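Local coordinates for SLH domain-containing protein (Pseudoflavonifractor capillosus, PDB 4OJU) that is of unknown function but probably binds other proteins through its leucine-rich repeats, and binds magnesium ions, at residues 7-12 against 16-21; 115-120 against 128-133. All blocks are in the same frame, centred on the assembly; numbering follows the deposited sequence.

Contact 1. Residues 7-12 against 16-21; sequences STVQVG and FEIWFD
Val9 and Phe16 form a hydrogen-bonded antiparallel pair, Val9 N giving to Phe16 O at 2.8 Å and Phe16 N to Val9 O at 2.8 Å. The second such pair, Ser7 with Ile18, is less even: Ile18 N reaches Ser7 O at 2.8 Å, whereas Ser7 N stands 3.2 Å from Ile18 O. Phe16 CG stands beside the backbone N, opposite the carbonyl carbon (chi1 -61°). Its CB lies 3.8 Å from Val9 O, which sits at the ring edge; CD2 and CE2 come near Val11, whose CG2 lies obliquely to the ring, 3.9 Å from CE2. Cutting this ring back to an alanine is likely to leave the Val11 methyl without its aromatic partner and to open a gap beside Val45. On that same face Val9 CG2 meets Ile18 CD1 at 3.6 Å. Thr8 and Glu17, a non-hydrogen-bonded pair, lie side by side on the other face, where one water joins Thr8 OG1 to Glu17 OE2, with the water donating to Glu17 OE2. These pairs define the antiparallel hairpin of strands 5-11 and 14-19. Val9, Val11, Phe16 and Ile18 all touch Val45 of strand 44-46, while strand 24-29 flanks 14-19, its Leu26 touching the Phe16 side chain.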
loop_
_atom_site.group_PDB
_atom_site.type_symbol
_atom_site.label_atom_id
_atom_site.label_comp_id
_atom_site.label_asym_id
_atom_site.label_seq_id
_atom_site.Cartn_x
_atom_site.Cartn_y
_atom_site.Cartn_z
ATOM N N SER A 7 15.598 -36.571 3.215
ATOM C CA SER A 7 16.997 -36.139 3.292
ATOM C C SER A 7 17.147 -34.651 2.974
ATOM O O SER A 7 16.253 -34.030 2.399
ATOM C CB SER A 7 17.904 -36.986 2.394
ATOM O OG SER A 7 17.573 -36.907 1.019
ATOM N N THR A 8 18.273 -34.088 3.389
ATOM C CA THR A 8 18.618 -32.686 3.156
ATOM C C THR A 8 19.835 -32.676 2.257
ATOM O O THR A 8 20.812 -33.390 2.529
ATOM C CB THR A 8 18.830 -31.958 4.480
ATOM O OG1 THR A 8 17.658 -32.152 5.283
ATOM C CG2 THR A 8 19.089 -30.466 4.296
ATOM N N VAL A 9 19.767 -31.904 1.169
ATOM C CA VAL A 9 20.848 -31.850 0.196
ATOM C C VAL A 9 21.283 -30.401 -0.002
ATOM O O VAL A 9 20.441 -29.507 -0.137
ATOM C CB VAL A 9 20.441 -32.529 -1.146
ATOM C CG1 VAL A 9 21.561 -32.439 -2.180
ATOM C CG2 VAL A 9 20.084 -34.002 -0.933
ATOM N N GLN A 10 22.596 -30.178 -0.001
ATOM C CA GLN A 10 23.184 -28.874 -0.285
ATOM C C GLN A 10 23.767 -28.886 -1.707
ATOM O O GLN A 10 24.535 -29.792 -2.040
ATOM C CB GLN A 10 24.270 -28.517 0.752
ATOM C CG GLN A 10 24.760 -27.069 0.647
ATOM C CD GLN A 10 23.762 -26.072 1.172
ATOM O OE1 GLN A 10 22.937 -26.371 2.044
ATOM N NE2 GLN A 10 23.819 -24.850 0.659
ATOM N N VAL A 11 23.364 -27.906 -2.552
ATOM C CA VAL A 11 23.854 -27.745 -3.931
ATOM C C VAL A 11 24.315 -26.323 -4.031
ATOM O O VAL A 11 23.487 -25.424 -4.184
ATOM C CB VAL A 11 22.824 -28.102 -5.047
ATOM C CG1 VAL A 11 23.475 -28.037 -6.426
ATOM C CG2 VAL A 11 22.198 -29.474 -4.822
ATOM N N GLY A 12 25.620 -26.116 -3.872
ATOM C CA GLY A 12 26.188 -24.769 -3.859
ATOM C C GLY A 12 25.497 -23.903 -2.814
ATOM O O GLY A 12 25.473 -24.280 -1.636
ATOM N N PHE A 16 18.134 -28.010 0.037
ATOM C CA PHE A 16 16.870 -28.634 -0.315
ATOM C C PHE A 16 16.479 -29.674 0.679
ATOM O O PHE A 16 17.343 -30.433 1.155
ATOM C CB PHE A 16 16.942 -29.327 -1.688
ATOM C CG PHE A 16 17.258 -28.439 -2.845
ATOM C CD1 PHE A 16 16.245 -27.759 -3.521
ATOM C CD2 PHE A 16 18.568 -28.274 -3.271
ATOM C CE1 PHE A 16 16.548 -26.912 -4.591
ATOM C CE2 PHE A 16 18.863 -27.456 -4.348
ATOM C CZ PHE A 16 17.854 -26.771 -5.002
ATOM N N GLU A 17 15.165 -29.769 0.938
ATOM C CA GLU A 17 14.636 -30.868 1.726
ATOM C C GLU A 17 13.873 -31.746 0.763
ATOM O O GLU A 17 13.029 -31.240 0.005
ATOM C CB GLU A 17 13.760 -30.390 2.879
ATOM C CG GLU A 17 14.589 -29.885 4.041
ATOM C CD GLU A 17 13.798 -29.329 5.202
ATOM O OE1 GLU A 17 12.590 -29.053 5.028
ATOM O OE2 GLU A 17 14.396 -29.140 6.283
ATOM N N ILE A 18 14.235 -33.020 0.708
ATOM C CA ILE A 18 13.566 -34.008 -0.136
ATOM C C ILE A 18 12.580 -34.720 0.769
ATOM O O ILE A 18 12.995 -35.276 1.786
ATOM C CB ILE A 18 14.587 -34.975 -0.814
ATOM C CG1 ILE A 18 15.504 -34.195 -1.784
ATOM C CG2 ILE A 18 13.881 -36.134 -1.522
ATOM C CD1 ILE A 18 16.801 -34.951 -2.123
ATOM N N TRP A 19 11.295 -34.714 0.382
ATOM C CA TRP A 19 10.180 -35.294 1.125
ATOM C C TRP A 19 9.909 -36.717 0.698
ATOM O O TRP A 19 10.229 -37.078 -0.427
ATOM C CB TRP A 19 8.936 -34.436 0.868
ATOM C CG TRP A 19 9.136 -33.012 1.264
ATOM C CD1 TRP A 19 9.527 -31.979 0.464
ATOM C CD2 TRP A 19 8.979 -32.474 2.573
ATOM N NE1 TRP A 19 9.648 -30.833 1.209
ATOM C CE2 TRP A 19 9.324 -31.110 2.510
ATOM C CE3 TRP A 19 8.569 -33.012 3.800
ATOM C CZ2 TRP A 19 9.254 -30.267 3.625
ATOM C CZ3 TRP A 19 8.471 -32.167 4.905
ATOM C CH2 TRP A 19 8.823 -30.814 4.813
ATOM N N PHE A 20 9.276 -37.527 1.565
ATOM C CA PHE A 20 8.907 -38.885 1.221
ATOM C C PHE A 20 7.849 -38.940 0.074
ATOM O O PHE A 20 7.729 -39.984 -0.559
ATOM C CB PHE A 20 8.432 -39.645 2.456
ATOM C CG PHE A 20 9.593 -40.194 3.261
ATOM C CD1 PHE A 20 10.325 -41.284 2.804
ATOM C CD2 PHE A 20 9.968 -39.605 4.465
ATOM C CE1 PHE A 20 11.402 -41.780 3.544
ATOM C CE2 PHE A 20 11.046 -40.104 5.204
ATOM C CZ PHE A 20 11.759 -41.180 4.735
ATOM N N ASP A 21 7.165 -37.819 -0.266
ATOM C CA ASP A 21 6.247 -37.806 -1.420
ATOM C C ASP A 21 7.021 -37.687 -2.774
ATOM O O ASP A 21 6.388 -37.606 -3.820
ATOM C CB ASP A 21 5.178 -36.706 -1.291
ATOM C CG ASP A 21 5.609 -35.267 -1.479
ATOM O OD1 ASP A 21 6.821 -35.018 -1.608
ATOM O OD2 ASP A 21 4.736 -34.388 -1.482
HETATM O O HOH W 1 16.581 -30.206 6.862
#

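Contact 2. Residues 115-120 against 128-133; sequences KEITIP and NPFRWS. With EDO (1,2-ethanediol), chain F.
In the BspA-type leucine-rich repeat region, strand 116-119 faces the loop that follows strand 125-127, and the two are joined through an apolar core without any hydrogen bond between them. The backbones stay well apart, Ile117 and Phe130 being 9.9 Å from CA to CA, so the side chains bridge the interior. Phe130 provides the flat element. With chi1 at -44° its CG stands beside the backbone N, and the ring extends toward the strand. Ile117 crosses it obliquely, CG2 lying 3.9 Å from Phe130 CZ, while its CD1 approaches CE1. Ile119 comes instead at the ring edge, near the plane, with CD1 4.2 Å from Phe130 CZ. One ring face is covered by the preceding residue, Pro129, whose CB sits over the ring centre. Leu136 also packs on Phe130, and Asn128 of the third subunit touches it, which brings this core close to a subunit interface. Strand 138-141 pairs in parallel with 116-119. From Phe130 the chain enters a type II turn, closed by the bond from Ser133 N to Phe130 O at 3.0 Å; Ser133 OG is in turn hydrogen-bonded to Phe108 O and Cys111 N.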
loop_
_atom_site.group_PDB
_atom_site.type_symbol
_atom_site.label_atom_id
_atom_site.label_comp_id
_atom_site.label_asym_id
_atom_site.label_seq_id
_atom_site.Cartn_x
_atom_site.Cartn_y
_atom_site.Cartn_z
ATOM N N LYS A 115 10.100 -3.623 -10.140
ATOM C CA LYS A 115 9.169 -2.676 -10.795
ATOM C C LYS A 115 8.053 -3.359 -11.591
ATOM O O LYS A 115 7.001 -2.759 -11.832
ATOM C CB LYS A 115 9.945 -1.750 -11.746
ATOM C CG LYS A 115 10.991 -0.886 -11.051
ATOM C CD LYS A 115 11.661 0.033 -12.059
ATOM C CE LYS A 115 12.878 0.715 -11.493
ATOM N NZ LYS A 115 13.338 1.817 -12.373
ATOM N N GLU A 116 8.296 -4.597 -12.016
ATOM C CA GLU A 116 7.334 -5.348 -12.807
ATOM C C GLU A 116 7.484 -6.826 -12.540
ATOM O O GLU A 116 8.544 -7.286 -12.122
ATOM C CB GLU A 116 7.506 -5.051 -14.324
ATOM C CG GLU A 116 8.831 -5.503 -14.921
ATOM C CD GLU A 116 8.869 -5.531 -16.435
ATOM O OE1 GLU A 116 8.768 -4.448 -17.056
ATOM O OE2 GLU A 116 9.029 -6.637 -17.000
ATOM N N ILE A 117 6.428 -7.573 -12.831
ATOM C CA ILE A 117 6.452 -9.023 -12.748
ATOM C C ILE A 117 5.480 -9.563 -13.805
ATOM O O ILE A 117 4.453 -8.928 -14.118
ATOM C CB ILE A 117 6.171 -9.539 -11.302
ATOM C CG1 ILE A 117 6.662 -11.005 -11.136
ATOM C CG2 ILE A 117 4.687 -9.344 -10.881
ATOM C CD1 ILE A 117 6.878 -11.511 -9.718
ATOM N N THR A 118 5.840 -10.704 -14.385
ATOM C CA THR A 118 4.999 -11.396 -15.353
ATOM C C THR A 118 4.478 -12.650 -14.699
ATOM O O THR A 118 5.259 -13.483 -14.266
ATOM C CB THR A 118 5.743 -11.664 -16.654
ATOM O OG1 THR A 118 6.085 -10.392 -17.201
ATOM C CG2 THR A 118 4.892 -12.429 -17.668
ATOM N N ILE A 119 3.164 -12.796 -14.648
ATOM C CA ILE A 119 2.512 -13.940 -14.029
ATOM C C ILE A 119 2.195 -14.977 -15.093
ATOM O O ILE A 119 1.470 -14.689 -16.044
ATOM C CB ILE A 119 1.230 -13.481 -13.265
ATOM C CG1 ILE A 119 1.505 -12.373 -12.226
ATOM C CG2 ILE A 119 0.467 -14.643 -12.640
ATOM C CD1 ILE A 119 2.532 -12.665 -11.074
ATOM N N PRO A 120 2.682 -16.216 -14.913
ATOM C CA PRO A 120 2.364 -17.283 -15.871
ATOM C C PRO A 120 0.871 -17.590 -15.937
ATOM O O PRO A 120 0.149 -17.393 -14.945
ATOM C CB PRO A 120 3.118 -18.484 -15.298
ATOM C CG PRO A 120 4.208 -17.887 -14.497
ATOM C CD PRO A 120 3.586 -16.708 -13.854
ATOM N N ASN A 128 -1.694 -11.619 -1.475
ATOM C CA ASN A 128 -0.904 -10.347 -1.543
ATOM C C ASN A 128 0.630 -10.561 -1.461
ATOM O O ASN A 128 1.253 -10.402 -0.410
ATOM C CB ASN A 128 -1.345 -9.281 -0.544
ATOM C CG ASN A 128 -0.770 -7.907 -0.866
ATOM O OD1 ASN A 128 0.005 -7.706 -1.823
ATOM N ND2 ASN A 128 -1.157 -6.923 -0.106
ATOM N N PRO A 129 1.248 -10.945 -2.593
ATOM C CA PRO A 129 2.692 -11.223 -2.573
ATOM C C PRO A 129 3.551 -9.968 -2.671
ATOM O O PRO A 129 4.744 -10.066 -2.472
ATOM C CB PRO A 129 2.898 -12.081 -3.842
ATOM C CG PRO A 129 1.463 -12.464 -4.310
ATOM C CD PRO A 129 0.670 -11.270 -3.915
ATOM N N PHE A 130 2.982 -8.824 -3.046
ATOM C CA PHE A 130 3.765 -7.625 -3.357
ATOM C C PHE A 130 3.630 -6.488 -2.345
ATOM O O PHE A 130 4.120 -5.382 -2.607
ATOM C CB PHE A 130 3.343 -7.146 -4.750
ATOM C CG PHE A 130 3.232 -8.302 -5.737
ATOM C CD1 PHE A 130 4.359 -9.021 -6.123
ATOM C CD2 PHE A 130 2.010 -8.630 -6.318
ATOM C CE1 PHE A 130 4.257 -10.084 -7.026
ATOM C CE2 PHE A 130 1.911 -9.689 -7.220
ATOM C CZ PHE A 130 3.035 -10.412 -7.560
ATOM N N ARG A 131 3.042 -6.765 -1.168
ATOM C CA ARG A 131 2.868 -5.745 -0.127
ATOM C C ARG A 131 4.198 -5.070 0.198
ATOM O O ARG A 131 5.218 -5.761 0.296
ATOM C CB ARG A 131 2.269 -6.355 1.147
ATOM C CG ARG A 131 1.674 -5.304 2.100
ATOM C CD ARG A 131 0.852 -5.996 3.161
ATOM N NE ARG A 131 0.342 -5.063 4.164
ATOM C CZ ARG A 131 -0.363 -5.427 5.234
ATOM N NH1 ARG A 131 -0.684 -6.698 5.422
ATOM N NH2 ARG A 131 -0.769 -4.520 6.107
ATOM N N TRP A 132 4.186 -3.719 0.301
ATOM C CA TRP A 132 5.330 -2.846 0.636
ATOM C C TRP A 132 6.380 -2.775 -0.479
ATOM O O TRP A 132 7.372 -2.065 -0.319
ATOM C CB TRP A 132 6.020 -3.244 1.980
ATOM C CG TRP A 132 5.067 -3.460 3.116
ATOM C CD1 TRP A 132 4.143 -2.579 3.592
ATOM C CD2 TRP A 132 4.898 -4.668 3.875
ATOM N NE1 TRP A 132 3.416 -3.160 4.608
ATOM C CE2 TRP A 132 3.866 -4.435 4.810
ATOM C CE3 TRP A 132 5.544 -5.920 3.874
ATOM C CZ2 TRP A 132 3.427 -5.421 5.704
ATOM C CZ3 TRP A 132 5.149 -6.874 4.801
ATOM C CH2 TRP A 132 4.087 -6.626 5.691
ATOM N N SER A 133 6.199 -3.495 -1.583
ATOM C CA SER A 133 7.144 -3.371 -2.687
ATOM C C SER A 133 6.733 -2.119 -3.471
ATOM O O SER A 133 5.851 -2.178 -4.337
ATOM C CB SER A 133 7.159 -4.622 -3.554
ATOM O OG SER A 133 7.668 -5.702 -2.793
HETATM C C1 EDO F . 7.722 0.658 -13.869
HETATM O O1 EDO F . 6.776 -0.392 -14.024
HETATM C C2 EDO F . 7.285 1.876 -14.705
HETATM O O2 EDO F . 5.976 2.260 -14.328
#

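Overall arrangement
Contacts 1 and 2 lie on opposite sides of the chain's centre, with their own centres 28 Å apart and their nearest atoms about 18 Å apart, so neither touches the other. They follow in series: the hairpin of 7-12 and 16-21 is complete before 115-120 begins. A mixed sheet still links the two regions, since it includes both hairpin strands and strand 125-127, which leads into 128-133. Contact 1 is remote from the known magnesium-binding residues. In contact 2 the Phe130 side chain is about 10 Å from those of Asp112 and Asp137, residues seen to bind magnesium, though none is bound to them in this chain; a modelled magnesium ion lies about 6 Å from the Ile119 side chain.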